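Local coordinates for protein D-alanyl-lipoteichoic acid synthetase (Streptococcus pneumoniae, PDB 3BMA) that probably takes part in adding D-alanine to lipoteichoic acid during cell wall biogenesis, as a membrane-associated member of the DltD family, at residues G127-K135 with I180-A191; Q315-Y323 with A389-E397. The protein carries 1 engineered substitution. All blocks are in the same frame, centred on the assembly; numbering follows the deposited sequence. Where two conformers were deposited one is given.

Contact 1 and contact 2 lie in separate regions of the chain, their centres 37 Å apart and their nearest atoms about 18 Å apart, and contact 1 is complete in the sequence before contact 2 begins. Three of the five strands of the central parallel sheet, consistent with membership of the SGNH hydrolase clan, precede contact 1, and strand 291-296 separates the contacts. Contact 1 joins helices 127-136 and 174-194, and helix 174-194 takes part in the interfaces with two other subunits. Contact 2 fastens the C-terminal loop to helix 311-326, which crosses over from strand 291-296 to 333-335. One contact thus adjoins oligomer contacts, while the other secures the chain's tail.

Contact 1. Residues G127-K135 with I180-A191; sequences GDQLTSFLK and IELLARFNERQA. Engineered in segment 180-191: R189 (natural residue Cys).
The T131 hydroxyl is gripped from two directions: N187 ND2 donates to T131 OG1 over 2.9 Å in an almost straight bond (173°) lying in the amide plane, and a water donates to the same oxygen. That water sits 2.9 Å from D128 OD1 and 2.8 Å from A184 O, more acceptors than it has protons, so its bonds are probably shared. T131 carries OG1 between its backbone N and carbonyl carbon (chi1 44°), which turns it to the amide of N187; the two side chains cross at about a right angle. The T131 and A184 CA atoms are 4.8 Å apart, a close approach consistent with the small A184, whose CB lies 3.6 Å from T131 O. Toward K135 the contact is mostly apolar: I180 CG2 lies on the L134 carbonyl and CB, and the extended K135 chain passes A184 CB, its ammonium near E188 OE1 but too far for a salt bridge. D128 OD2 is bound by R29 and Q92, whereas N187 ND2 also donates to Q190 of the second subunit. The segment axes pass 8.7 Å apart at 138°. L134 and I180 both rest on helix 160-167, and helix 174-194 also meets the second and third subunits.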
loop_
_atom_site.group_PDB
_atom_site.type_symbol
_atom_site.label_atom_id
_atom_site.label_comp_id
_atom_site.label_asym_id
_atom_site.label_seq_id
_atom_site.Cartn_x
_atom_site.Cartn_y
_atom_site.Cartn_z
ATOM N N GLY C 127 -9.750 -9.143 17.641
ATOM C CA GLY C 127 -8.832 -8.539 16.671
ATOM C C GLY C 127 -8.782 -7.024 16.681
ATOM O O GLY C 127 -7.789 -6.426 16.263
ATOM N N ASP C 128 -9.858 -6.401 17.155
ATOM C CA ASP C 128 -9.902 -4.947 17.307
ATOM C C ASP C 128 -8.954 -4.496 18.417
ATOM O O ASP C 128 -8.345 -3.435 18.308
ATOM C CB ASP C 128 -11.339 -4.468 17.564
ATOM C CG ASP C 128 -11.450 -2.956 17.664
ATOM O OD1 ASP C 128 -10.722 -2.224 16.954
ATOM O OD2 ASP C 128 -12.280 -2.497 18.464
ATOM N N GLN C 129 -8.815 -5.316 19.461
ATOM C CA GLN C 129 -7.861 -5.062 20.548
ATOM C C GLN C 129 -6.412 -5.248 20.110
ATOM O O GLN C 129 -5.532 -4.517 20.562
ATOM C CB GLN C 129 -8.145 -5.967 21.742
ATOM C CG GLN C 129 -9.302 -5.501 22.603
ATOM C CD GLN C 129 -9.743 -6.540 23.604
ATOM O OE1 GLN C 129 -8.920 -7.266 24.161
ATOM N NE2 GLN C 129 -11.050 -6.617 23.844
ATOM N N LEU C 130 -6.174 -6.236 19.247
ATOM C CA LEU C 130 -4.851 -6.489 18.681
ATOM C C LEU C 130 -4.362 -5.266 17.910
ATOM O O LEU C 130 -3.277 -4.761 18.176
ATOM C CB LEU C 130 -4.888 -7.701 17.747
ATOM C CG LEU C 130 -3.723 -8.700 17.676
ATOM C CD1 LEU C 130 -3.939 -9.624 16.496
ATOM C CD2 LEU C 130 -2.337 -8.072 17.594
ATOM N N THR C 131 -5.181 -4.791 16.971
ATOM C CA THR C 131 -4.806 -3.670 16.103
ATOM C C THR C 131 -4.729 -2.331 16.840
ATOM O O THR C 131 -3.901 -1.488 16.491
ATOM C CB THR C 131 -5.728 -3.553 14.870
ATOM O OG1 THR C 131 -7.098 -3.711 15.261
ATOM C CG2 THR C 131 -5.372 -4.599 13.829
ATOM N N SER C 132 -5.585 -2.156 17.852
ATOM C CA SER C 132 -5.545 -0.989 18.749
ATOM C C SER C 132 -4.266 -0.953 19.571
ATOM O O SER C 132 -3.698 0.120 19.802
ATOM C CB SER C 132 -6.732 -1.001 19.710
ATOM O OG SER C 132 -7.953 -0.915 19.006
ATOM N N PHE C 133 -3.833 -2.128 20.021
ATOM C CA PHE C 133 -2.566 -2.275 20.732
ATOM C C PHE C 133 -1.386 -1.874 19.849
ATOM O O PHE C 133 -0.536 -1.100 20.276
ATOM C CB PHE C 133 -2.402 -3.706 21.263
ATOM C CG PHE C 133 -1.007 -4.035 21.727
ATOM C CD1 PHE C 133 -0.235 -4.968 21.037
ATOM C CD2 PHE C 133 -0.466 -3.420 22.856
ATOM C CE1 PHE C 133 1.051 -5.273 21.459
ATOM C CE2 PHE C 133 0.823 -3.723 23.284
ATOM C CZ PHE C 133 1.581 -4.650 22.585
ATOM N N LEU C 134 -1.351 -2.381 18.618
ATOM C CA LEU C 134 -0.250 -2.100 17.684
ATOM C C LEU C 134 -0.247 -0.649 17.197
ATOM O O LEU C 134 0.807 -0.110 16.868
ATOM C CB LEU C 134 -0.284 -3.058 16.486
ATOM C CG LEU C 134 -0.130 -4.570 16.704
ATOM C CD1 LEU C 134 -0.588 -5.337 15.474
ATOM C CD2 LEU C 134 1.299 -4.947 17.055
ATOM N N LYS C 135 -1.423 -0.024 17.150
ATOM C CA LYS C 135 -1.534 1.379 16.758
ATOM C C LYS C 135 -1.052 2.319 17.862
ATOM O O LYS C 135 -0.324 3.280 17.593
ATOM C CB LYS C 135 -2.975 1.729 16.371
ATOM C CG LYS C 135 -3.115 3.076 15.673
ATOM C CD LYS C 135 -4.545 3.587 15.743
ATOM C CE LYS C 135 -4.629 5.047 15.326
ATOM N NZ LYS C 135 -6.028 5.563 15.364
ATOM N N ILE C 180 -0.273 -1.284 9.870
ATOM C CA ILE C 180 -0.917 -1.202 11.190
ATOM C C ILE C 180 -1.995 -0.116 11.224
ATOM O O ILE C 180 -3.120 -0.368 11.656
ATOM C CB ILE C 180 0.130 -0.957 12.311
ATOM C CG1 ILE C 180 0.938 -2.226 12.570
ATOM C CG2 ILE C 180 -0.527 -0.515 13.608
ATOM C CD1 ILE C 180 2.186 -1.980 13.353
ATOM N N GLU C 181 -1.645 1.070 10.731
ATOM C CA GLU C 181 -2.527 2.237 10.755
ATOM C C GLU C 181 -3.747 2.069 9.859
ATOM O O GLU C 181 -4.842 2.529 10.200
ATOM C CB GLU C 181 -1.747 3.480 10.335
ATOM C CG GLU C 181 -0.849 4.046 11.418
ATOM C CD GLU C 181 0.333 4.807 10.851
ATOM O OE1 GLU C 181 1.408 4.781 11.489
ATOM O OE2 GLU C 181 0.196 5.420 9.766
ATOM N N LEU C 182 -3.557 1.414 8.720
ATOM C CA LEU C 182 -4.654 1.145 7.798
ATOM C C LEU C 182 -5.583 0.190 8.539
ATOM O O LEU C 182 -6.751 0.501 8.775
ATOM C CB LEU C 182 -4.132 0.485 6.520
ATOM C CG LEU C 182 -5.172 0.179 5.441
ATOM C CD1 LEU C 182 -5.194 -1.307 5.121
ATOM C CD2 LEU C 182 -6.550 0.659 5.870
ATOM N N LEU C 183 -5.056 -0.974 8.906
ATOM C CA LEU C 183 -5.888 -2.078 9.385
ATOM C C LEU C 183 -6.577 -1.799 10.720
ATOM O O LEU C 183 -7.660 -2.330 10.980
ATOM C CB LEU C 183 -5.082 -3.380 9.446
ATOM C CG LEU C 183 -4.509 -3.949 8.136
ATOM C CD1 LEU C 183 -3.546 -5.095 8.425
ATOM C CD2 LEU C 183 -5.592 -4.386 7.147
ATOM N N ALA C 184 -5.945 -0.970 11.553
ATOM C CA ALA C 184 -6.520 -0.539 12.825
ATOM C C ALA C 184 -7.692 0.406 12.610
ATOM O O ALA C 184 -8.692 0.315 13.319
ATOM C CB ALA C 184 -5.468 0.121 13.709
ATOM N N ARG C 185 -7.555 1.307 11.636
ATOM C CA ARG C 185 -8.635 2.207 11.239
ATOM C C ARG C 185 -9.805 1.436 10.662
ATOM O O ARG C 185 -10.958 1.758 10.939
ATOM C CB ARG C 185 -8.157 3.226 10.205
ATOM C CG ARG C 185 -7.585 4.502 10.782
ATOM C CD ARG C 185 -7.474 5.583 9.710
ATOM N NE ARG C 185 -6.632 5.164 8.586
ATOM C CZ ARG C 185 -5.303 5.263 8.554
ATOM N NH1 ARG C 185 -4.630 5.767 9.583
ATOM N NH2 ARG C 185 -4.638 4.849 7.490
ATOM N N PHE C 186 -9.499 0.426 9.849
ATOM C CA PHE C 186 -10.523 -0.443 9.297
ATOM C C PHE C 186 -11.250 -1.206 10.394
ATOM O O PHE C 186 -12.480 -1.304 10.364
ATOM C CB PHE C 186 -9.954 -1.414 8.262
ATOM C CG PHE C 186 -10.981 -2.366 7.710
ATOM C CD1 PHE C 186 -12.151 -1.882 7.117
ATOM C CD2 PHE C 186 -10.790 -3.736 7.791
ATOM C CE1 PHE C 186 -13.112 -2.749 6.626
ATOM C CE2 PHE C 186 -11.747 -4.615 7.293
ATOM C CZ PHE C 186 -12.907 -4.119 6.706
ATOM N N ASN C 187 -10.488 -1.730 11.354
ATOM C CA ASN C 187 -11.058 -2.437 12.501
ATOM C C ASN C 187 -11.908 -1.572 13.423
ATOM O O ASN C 187 -12.889 -2.061 13.982
ATOM C CB ASN C 187 -9.970 -3.134 13.316
ATOM C CG ASN C 187 -9.872 -4.610 13.013
ATOM O OD1 ASN C 187 -10.720 -5.179 12.326
ATOM N ND2 ASN C 187 -8.835 -5.243 13.535
ATOM N N GLU C 188 -11.536 -0.303 13.590
ATOM C CA GLU C 188 -12.362 0.602 14.384
ATOM C C GLU C 188 -13.647 1.038 13.660
ATOM O O GLU C 188 -14.688 1.159 14.301
ATOM C CB GLU C 188 -11.562 1.793 14.953
ATOM C CG GLU C 188 -11.261 2.938 13.996
ATOM C CD GLU C 188 -10.927 4.245 14.703
ATOM O OE1 GLU C 188 -10.268 5.104 14.074
ATOM O OE2 GLU C 188 -11.321 4.417 15.880
ATOM N N ARG C 189 -13.577 1.238 12.339
ATOM C CA ARG C 189 -14.761 1.575 11.529
ATOM C C ARG C 189 -15.731 0.404 11.443
ATOM O O ARG C 189 -16.947 0.592 11.461
ATOM C CB ARG C 189 -14.380 2.019 10.111
ATOM C CG ARG C 189 -13.666 3.356 10.028
ATOM C CD ARG C 189 -13.558 3.844 8.583
ATOM N NE ARG C 189 -12.239 4.405 8.275
ATOM C CZ ARG C 189 -11.843 5.645 8.562
ATOM N NH1 ARG C 189 -12.656 6.496 9.180
ATOM N NH2 ARG C 189 -10.620 6.038 8.229
ATOM N N GLN C 190 -15.174 -0.798 11.348
ATOM C CA GLN C 190 -15.936 -2.033 11.292
ATOM C C GLN C 190 -16.662 -2.272 12.612
ATOM O O GLN C 190 -17.877 -2.502 12.626
ATOM C CB GLN C 190 -14.983 -3.190 11.017
ATOM C CG GLN C 190 -15.559 -4.322 10.224
ATOM C CD GLN C 190 -14.500 -5.305 9.779
ATOM O OE1 GLN C 190 -14.622 -5.915 8.721
ATOM N NE2 GLN C 190 -13.453 -5.467 10.586
ATOM N N ALA C 191 -15.911 -2.200 13.712
ATOM C CA ALA C 191 -16.446 -2.427 15.056
ATOM C C ALA C 191 -17.540 -1.437 15.465
ATOM O O ALA C 191 -18.548 -1.843 16.038
ATOM C CB ALA C 191 -15.326 -2.431 16.082
HETATM O O HOH W 1 -8.366 -1.242 15.654
#

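Contact 2. Residues Q315-Y323 with A389-E397; sequences QQTVQKIRY and ATYDGDVKE
K320 meets Y391 in the close-packed part of this contact, which Y323 and V395 extend one helical turn farther on. The K320 chain is extended, its CG anti to the backbone N (chi1 -162°), and delivers NZ to the Y391 carbonyl, where it bonds in plane on a lone pair at 3.0 Å from Y391 O. L270 O and W388 O also accept from this ammonium group, and the rings of Y275 and W388 make cation-pi contacts with it. Farther along, the V395 and Y323 side chains pass alongside, pointing opposite ways. V395 CG2 packs on Y323 CB at 3.7 Å, and the carbonyl oxygen V395 O covers one face of the Y323 ring, 3.7 Å from its CZ. The turn that presents V395 is tied within itself: Y391 OH donates to D394 O at 2.6 Å, and E397 N approaches that oxygen from the other face of the carbonyl. The solvent side is much looser. Q316 approaches the D392 backbone with an uncertain amide orientation, and K396 is poorly ordered near the Y323 ring. A carbonyl over an aromatic face is probably neutral to slightly unfavourable electrostatically, so dispersion between V395 and Y323 should carry this part, while the buried K320, surrounded by carbonyl oxygens and aromatic rings, is likely to stay protonated and to pin the tail to helix 311-326.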
loop_
_atom_site.group_PDB
_atom_site.type_symbol
_atom_site.label_atom_id
_atom_site.label_comp_id
_atom_site.label_asym_id
_atom_site.label_seq_id
_atom_site.Cartn_x
_atom_site.Cartn_y
_atom_site.Cartn_z
ATOM N N GLN C 315 -2.185 -10.834 53.919
ATOM C CA GLN C 315 -1.899 -9.427 54.191
ATOM C C GLN C 315 -0.516 -9.027 53.684
ATOM O O GLN C 315 -0.269 -7.854 53.417
ATOM C CB GLN C 315 -2.051 -9.102 55.680
ATOM C CG GLN C 315 -3.449 -9.370 56.259
ATOM C CD GLN C 315 -4.569 -8.582 55.578
ATOM O OE1 GLN C 315 -4.396 -7.423 55.190
ATOM N NE2 GLN C 315 -5.735 -9.215 55.447
ATOM N N GLN C 316 0.371 -10.009 53.547
ATOM C CA GLN C 316 1.713 -9.784 53.011
ATOM C C GLN C 316 1.689 -9.525 51.500
ATOM O O GLN C 316 2.558 -8.821 50.978
ATOM C CB GLN C 316 2.621 -10.969 53.340
ATOM C CG GLN C 316 4.105 -10.653 53.379
ATOM C CD GLN C 316 4.958 -11.882 53.642
ATOM O OE1 GLN C 316 6.077 -11.990 53.133
ATOM N NE2 GLN C 316 4.433 -12.816 54.434
ATOM N N THR C 317 0.700 -10.100 50.806
ATOM C CA THR C 317 0.494 -9.874 49.372
ATOM C C THR C 317 -0.209 -8.546 49.113
ATOM O O THR C 317 0.054 -7.877 48.116
ATOM C CB THR C 317 -0.343 -10.995 48.735
ATOM O OG1 THR C 317 -1.665 -10.982 49.288
ATOM C CG2 THR C 317 0.286 -12.329 49.008
ATOM N N VAL C 318 -1.121 -8.188 50.021
ATOM C CA VAL C 318 -1.802 -6.885 49.984
ATOM C C VAL C 318 -0.777 -5.760 50.174
ATOM O O VAL C 318 -0.816 -4.754 49.468
ATOM C CB VAL C 318 -2.944 -6.790 51.034
ATOM C CG1 VAL C 318 -3.426 -5.349 51.213
ATOM C CG2 VAL C 318 -4.113 -7.677 50.628
ATOM N N GLN C 319 0.156 -5.961 51.106
ATOM C CA GLN C 319 1.283 -5.049 51.313
ATOM C C GLN C 319 2.161 -4.928 50.067
ATOM O O GLN C 319 2.688 -3.852 49.779
ATOM C CB GLN C 319 2.129 -5.506 52.505
ATOM C CG GLN C 319 1.553 -5.153 53.872
ATOM C CD GLN C 319 2.166 -5.977 55.000
ATOM O OE1 GLN C 319 3.388 -6.027 55.157
ATOM N NE2 GLN C 319 1.313 -6.625 55.792
ATOM N N LYS C 320 2.305 -6.030 49.331
ATOM C CA LYS C 320 3.080 -6.047 48.088
ATOM C C LYS C 320 2.353 -5.295 46.970
ATOM O O LYS C 320 2.990 -4.603 46.159
ATOM C CB LYS C 320 3.389 -7.484 47.656
ATOM C CG LYS C 320 4.529 -7.579 46.664
ATOM C CD LYS C 320 4.799 -8.992 46.204
ATOM C CE LYS C 320 5.557 -8.957 44.887
ATOM N NZ LYS C 320 6.099 -10.277 44.482
ATOM N N ILE C 321 1.025 -5.434 46.952
ATOM C CA ILE C 321 0.151 -4.732 46.013
ATOM C C ILE C 321 0.159 -3.227 46.288
ATOM O O ILE C 321 0.431 -2.430 45.385
ATOM C CB ILE C 321 -1.304 -5.313 46.039
ATOM C CG1 ILE C 321 -1.339 -6.672 45.331
ATOM C CG2 ILE C 321 -2.302 -4.366 45.362
ATOM C CD1 ILE C 321 -2.541 -7.538 45.665
ATOM N N ARG C 322 -0.109 -2.861 47.544
ATOM C CA ARG C 322 -0.156 -1.468 47.985
ATOM C C ARG C 322 1.150 -0.721 47.731
ATOM O O ARG C 322 1.123 0.454 47.388
ATOM C CB ARG C 322 -0.531 -1.380 49.463
ATOM C CG ARG C 322 -2.013 -1.625 49.774
ATOM C CD ARG C 322 -2.313 -1.279 51.228
ATOM N NE ARG C 322 -2.263 0.165 51.455
ATOM C CZ ARG C 322 -3.282 0.902 51.890
ATOM N NH1 ARG C 322 -4.443 0.340 52.184
ATOM N NH2 ARG C 322 -3.134 2.207 52.050
ATOM N N TYR C 323 2.282 -1.405 47.880
ATOM C CA TYR C 323 3.580 -0.793 47.602
ATOM C C TYR C 323 3.741 -0.418 46.131
ATOM O O TYR C 323 4.219 0.668 45.823
ATOM C CB TYR C 323 4.739 -1.680 48.053
ATOM C CG TYR C 323 6.094 -1.058 47.783
ATOM C CD1 TYR C 323 6.564 0.003 48.563
ATOM C CD2 TYR C 323 6.900 -1.516 46.738
ATOM C CE1 TYR C 323 7.798 0.588 48.312
ATOM C CE2 TYR C 323 8.140 -0.938 46.479
ATOM C CZ TYR C 323 8.582 0.110 47.272
ATOM O OH TYR C 323 9.804 0.685 47.020
ATOM N N ALA C 389 8.216 -9.833 40.288
ATOM C CA ALA C 389 7.189 -10.858 40.129
ATOM C C ALA C 389 7.273 -11.949 41.194
ATOM O O ALA C 389 6.248 -12.437 41.673
ATOM C CB ALA C 389 7.276 -11.469 38.741
ATOM N N THR C 390 8.501 -12.303 41.571
ATOM C CA THR C 390 8.748 -13.398 42.506
ATOM C C THR C 390 9.279 -12.938 43.872
ATOM O O THR C 390 9.783 -13.755 44.646
ATOM C CB THR C 390 9.730 -14.422 41.898
ATOM O OG1 THR C 390 10.943 -13.757 41.525
ATOM C CG2 THR C 390 9.127 -15.092 40.671
ATOM N N TYR C 391 9.150 -11.643 44.170
ATOM C CA TYR C 391 9.714 -11.057 45.391
ATOM C C TYR C 391 8.976 -11.457 46.673
ATOM O O TYR C 391 7.776 -11.207 46.820
ATOM C CB TYR C 391 9.801 -9.532 45.275
ATOM C CG TYR C 391 10.603 -8.881 46.382
ATOM C CD1 TYR C 391 11.994 -9.002 46.425
ATOM C CD2 TYR C 391 9.973 -8.144 47.384
ATOM C CE1 TYR C 391 12.736 -8.409 47.442
ATOM C CE2 TYR C 391 10.705 -7.546 48.405
ATOM C CZ TYR C 391 12.086 -7.682 48.425
ATOM O OH TYR C 391 12.817 -7.091 49.428
ATOM N N ASP C 392 9.728 -12.060 47.597
ATOM C CA ASP C 392 9.208 -12.630 48.843
ATOM C C ASP C 392 9.227 -11.661 50.018
ATOM O O ASP C 392 8.216 -11.485 50.703
ATOM C CB ASP C 392 10.054 -13.838 49.258
ATOM C CG ASP C 392 9.851 -15.032 48.370
ATOM O OD1 ASP C 392 8.736 -15.592 48.378
ATOM O OD2 ASP C 392 10.822 -15.424 47.686
ATOM N N GLY C 393 10.391 -11.054 50.246
ATOM C CA GLY C 393 10.730 -10.439 51.527
ATOM C C GLY C 393 10.121 -9.093 51.859
ATOM O O GLY C 393 9.023 -8.759 51.402
ATOM N N ASP C 394 10.848 -8.334 52.677
ATOM C CA ASP C 394 10.427 -7.013 53.126
ATOM C C ASP C 394 10.334 -6.061 51.941
ATOM O O ASP C 394 11.303 -5.871 51.205
ATOM C CB ASP C 394 11.397 -6.473 54.183
ATOM C CG ASP C 394 10.874 -5.228 54.885
ATOM O OD1 ASP C 394 9.638 -5.038 54.950
ATOM O OD2 ASP C 394 11.708 -4.440 55.380
ATOM N N VAL C 395 9.153 -5.472 51.771
ATOM C CA VAL C 395 8.830 -4.677 50.587
ATOM C C VAL C 395 9.511 -3.297 50.579
ATOM O O VAL C 395 9.635 -2.660 49.530
ATOM C CB VAL C 395 7.285 -4.590 50.384
ATOM C CG1 VAL C 395 6.674 -3.383 51.108
ATOM C CG2 VAL C 395 6.943 -4.579 48.910
ATOM N N LYS C 396 9.978 -2.863 51.750
ATOM C CA LYS C 396 10.709 -1.605 51.890
ATOM C C LYS C 396 12.187 -1.756 51.509
ATOM O O LYS C 396 12.904 -0.762 51.372
ATOM C CB LYS C 396 10.577 -1.063 53.321
ATOM C CG LYS C 396 9.138 -0.870 53.808
ATOM C CD LYS C 396 8.448 0.305 53.124
ATOM C CE LYS C 396 6.970 0.360 53.478
ATOM N NZ LYS C 396 6.281 1.488 52.794
ATOM N N GLU C 397 12.628 -3.001 51.332
ATOM C CA GLU C 397 14.014 -3.306 50.975
ATOM C C GLU C 397 14.156 -3.871 49.556
ATOM O O GLU C 397 15.111 -4.599 49.263
ATOM C CB GLU C 397 14.622 -4.274 51.997
ATOM C CG GLU C 397 14.864 -3.664 53.372
ATOM C CD GLU C 397 15.431 -4.655 54.377
ATOM O OE1 GLU C 397 15.629 -5.839 54.024
ATOM O OE2 GLU C 397 15.679 -4.242 55.530
#